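Local coordinates for exopolysaccharide biosynthesis protein (Pantoea stewartii subsp. stewartii DC283, PDB 6TGF) that modifies the glycan of the bacterial biofilm, probably as a hydrolase, using a parallel beta-helix fold like that of bacteriophage tailspikes, at residues Asp394-Gly399 and Leu430-Cys435. Residues are numbered along the deposited sequence; the frame is centred on the assembly and turned at random.
Sequences DVIQAG and LNLPRC
Asn431 lies beside Gln397 on the partly exposed face of two parallel strands; its backbone bonds strand 396-399, and its side chain bonds Asp394, just before that strand. Its N donates to Ile396 O at 2.8 Å, and its O accepts from Ala398 N at 3.1 Å. Asn431 and Gln397 both hold CG anti to the backbone N (chi1 -173° and -170°), so these neighbours in register set out side by side. CB packs 3.8 Å from Gln397 CG, and the amide carbon CG stays close to the same methylene. At the tip the branches part: ND2 gives a 2.7 Å hydrogen bond to Asp394 OD2, arriving from above the carboxylate, whose plane is 88° from the amide, while OD1 lies near a water that could donate it a weak hydrogen bond; this water accepts from Gln397 NE2 and is also near Ala398 O. An amide suits this place because its NH2 can donate to a carboxylate while its oxygen can still accept from water. Asp394 OD1 accepts from Lys428 N, and Gln397 OE1 is hydrogen-bonded to Ser374 OG. On the other face, branched aliphatic residues fill the interior: Leu430 CD2 meets Ile396 CB at 4.1 Å, against Trp386 and Leu416. Polar side chains outside, apolar ones inside and in-register parallel strands are characteristic of successive coils of the tailspike-like parallel beta-helix.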
ATOM      1  N   ASP B 394     -24.349  -7.430   8.980  1.00 35.08           N
ATOM      2  CA  ASP B 394     -22.913  -7.092   9.170  1.00 34.49           C
ATOM      3  C   ASP B 394     -22.184  -7.326   7.843  1.00 33.98           C
ATOM      4  O   ASP B 394     -22.574  -8.258   7.116  1.00 33.89           O
ATOM      5  CB  ASP B 394     -22.276  -7.920  10.291  1.00 34.51           C
ATOM      6  CG  ASP B 394     -22.830  -7.640  11.678  1.00 34.85           C
ATOM      7  OD1 ASP B 394     -23.556  -6.638  11.834  1.00 35.16           O
ATOM      8  OD2 ASP B 394     -22.524  -8.428  12.593  1.00 34.95           O
ATOM      9  N   VAL B 395     -21.176  -6.504   7.535  1.00 33.52           N
ATOM     10  CA  VAL B 395     -20.345  -6.634   6.301  1.00 33.17           C
ATOM     11  C   VAL B 395     -19.067  -7.406   6.664  1.00 32.99           C
ATOM     12  O   VAL B 395     -19.006  -8.609   6.350  1.00 32.78           O
ATOM     13  CB  VAL B 395     -20.069  -5.257   5.664  1.00 32.94           C
ATOM     14  CG1 VAL B 395     -19.183  -5.360   4.431  1.00 32.72           C
ATOM     15  CG2 VAL B 395     -21.363  -4.536   5.323  1.00 33.20           C
ATOM     16  N   ILE B 396     -18.101  -6.757   7.324  1.00 33.00           N
ATOM     17  CA  ILE B 396     -16.829  -7.393   7.783  1.00 32.97           C
ATOM     18  C   ILE B 396     -16.986  -7.763   9.263  1.00 33.42           C
ATOM     19  O   ILE B 396     -16.958  -6.848  10.111  1.00 33.42           O
ATOM     20  CB  ILE B 396     -15.614  -6.471   7.544  1.00 32.70           C
ATOM     21  CG1 ILE B 396     -15.639  -5.818   6.157  1.00 32.63           C
ATOM     22  CG2 ILE B 396     -14.314  -7.225   7.788  1.00 32.47           C
ATOM     23  CD1 ILE B 396     -15.661  -6.795   5.003  1.00 32.55           C
ATOM     24  N   GLN B 397     -17.153  -9.058   9.550  1.00 33.89           N
ATOM     25  CA  GLN B 397     -17.335  -9.603  10.922  1.00 34.45           C
ATOM     26  C   GLN B 397     -16.202 -10.591  11.217  1.00 34.91           C
ATOM     27  O   GLN B 397     -15.885 -11.407  10.331  1.00 34.81           O
ATOM     28  CB  GLN B 397     -18.707 -10.268  11.053  1.00 34.63           C
ATOM     29  CG  GLN B 397     -19.078 -10.649  12.481  1.00 34.90           C
ATOM     30  CD  GLN B 397     -18.582 -12.018  12.880  1.00 34.96           C
ATOM     31  OE1 GLN B 397     -18.696 -12.985  12.130  1.00 34.92           O
ATOM     32  NE2 GLN B 397     -18.030 -12.112  14.079  1.00 34.97           N
ATOM     33  N   ALA B 398     -15.616 -10.504  12.414  1.00 35.76           N
ATOM     34  CA  ALA B 398     -14.578 -11.431  12.922  1.00 36.57           C
ATOM     35  C   ALA B 398     -14.774 -11.636  14.429  1.00 37.65           C
ATOM     36  O   ALA B 398     -14.869 -10.626  15.156  1.00 37.76           O
ATOM     37  CB  ALA B 398     -13.202 -10.898  12.606  1.00 36.29           C
ATOM     38  N   GLY B 399     -14.842 -12.898  14.863  1.00 38.85           N
ATOM     39  CA  GLY B 399     -14.991 -13.298  16.276  1.00 40.15           C
ATOM     40  C   GLY B 399     -13.904 -14.271  16.694  1.00 41.24           C
ATOM     41  O   GLY B 399     -12.938 -14.447  15.925  1.00 41.20           O
ATOM     42  N   LEU B 430     -18.348  -2.688  10.130  1.00 33.20           N
ATOM     43  CA  LEU B 430     -17.204  -3.393  10.769  1.00 32.56           C
ATOM     44  C   LEU B 430     -17.664  -3.959  12.117  1.00 32.31           C
ATOM     45  O   LEU B 430     -17.915  -3.160  13.033  1.00 32.43           O
ATOM     46  CB  LEU B 430     -16.035  -2.418  10.955  1.00 32.34           C
ATOM     47  CG  LEU B 430     -15.638  -1.600   9.727  1.00 32.22           C
ATOM     48  CD1 LEU B 430     -14.488  -0.662  10.056  1.00 32.12           C
ATOM     49  CD2 LEU B 430     -15.269  -2.502   8.559  1.00 32.11           C
ATOM     50  N   ASN B 431     -17.790  -5.284  12.218  1.00 32.04           N
ATOM     51  CA  ASN B 431     -18.047  -6.012  13.490  1.00 32.02           C
ATOM     52  C   ASN B 431     -16.736  -6.688  13.906  1.00 31.52           C
ATOM     53  O   ASN B 431     -16.620  -7.918  13.740  1.00 31.51           O
ATOM     54  CB  ASN B 431     -19.218  -6.990  13.344  1.00 32.36           C
ATOM     55  CG  ASN B 431     -19.625  -7.644  14.648  1.00 32.73           C
ATOM     56  OD1 ASN B 431     -19.017  -7.409  15.691  1.00 32.81           O
ATOM     57  ND2 ASN B 431     -20.653  -8.474  14.597  1.00 33.02           N
ATOM     58  N   LEU B 432     -15.786  -5.900  14.418  1.00 31.05           N
ATOM     59  CA  LEU B 432     -14.376  -6.320  14.635  1.00 30.82           C
ATOM     60  C   LEU B 432     -13.903  -5.922  16.032  1.00 30.94           C
ATOM     61  O   LEU B 432     -12.944  -5.165  16.171  1.00 30.58           O
ATOM     62  CB  LEU B 432     -13.512  -5.674  13.546  1.00 30.44           C
ATOM     63  CG  LEU B 432     -13.838  -6.083  12.110  1.00 30.24           C
ATOM     64  CD1 LEU B 432     -13.066  -5.231  11.118  1.00 29.99           C
ATOM     65  CD2 LEU B 432     -13.545  -7.557  11.879  1.00 30.26           C
ATOM     66  N   PRO B 433     -14.542  -6.434  17.110  1.00 31.40           N
ATOM     67  CA  PRO B 433     -14.033  -6.239  18.468  1.00 31.65           C
ATOM     68  C   PRO B 433     -12.716  -6.995  18.708  1.00 31.76           C
ATOM     69  O   PRO B 433     -12.500  -8.012  18.071  1.00 31.86           O
ATOM     70  CB  PRO B 433     -15.149  -6.801  19.364  1.00 32.07           C
ATOM     71  CG  PRO B 433     -15.877  -7.794  18.481  1.00 32.06           C
ATOM     72  CD  PRO B 433     -15.788  -7.215  17.085  1.00 31.73           C
ATOM     73  N   ARG B 434     -11.875  -6.471  19.607  1.00 31.80           N
ATOM     74  CA  ARG B 434     -10.602  -7.098  20.056  1.00 31.86           C
ATOM     75  C   ARG B 434      -9.717  -7.429  18.848  1.00 31.41           C
ATOM     76  O   ARG B 434      -9.241  -8.578  18.761  1.00 31.58           O
ATOM     77  CB  ARG B 434     -10.889  -8.367  20.865  1.00 32.47           C
ATOM     78  CG  ARG B 434     -11.702  -8.141  22.130  1.00 32.94           C
ATOM     79  CD  ARG B 434     -11.727  -9.410  22.957  1.00 33.52           C
ATOM     80  NE  ARG B 434     -12.539  -9.299  24.160  1.00 34.09           N
ATOM     81  CZ  ARG B 434     -12.737 -10.283  25.033  1.00 34.60           C
ATOM     82  NH1 ARG B 434     -12.184 -11.470  24.843  1.00 34.70           N
ATOM     83  NH2 ARG B 434     -13.491 -10.075  26.099  1.00 35.10           N
ATOM     84  N   CYS B 435      -9.508  -6.462  17.952  1.00 30.84           N
ATOM     85  CA  CYS B 435      -8.566  -6.560  16.806  1.00 30.40           C
ATOM     86  C   CYS B 435      -7.245  -5.883  17.188  1.00 30.18           C
ATOM     87  O   CYS B 435      -7.243  -4.645  17.350  1.00 30.29           O
ATOM     88  CB  CYS B 435      -9.152  -5.928  15.551  1.00 30.18           C
ATOM     89  SG  CYS B 435     -10.433  -6.943  14.770  1.00 30.31           S
TER
HETATM   90  O   HOH W   1     -17.480 -10.005  16.168  1.00 24.60           O
HETATM   91  O   HOH W   2     -12.571  -9.376  15.805  1.00 39.55           O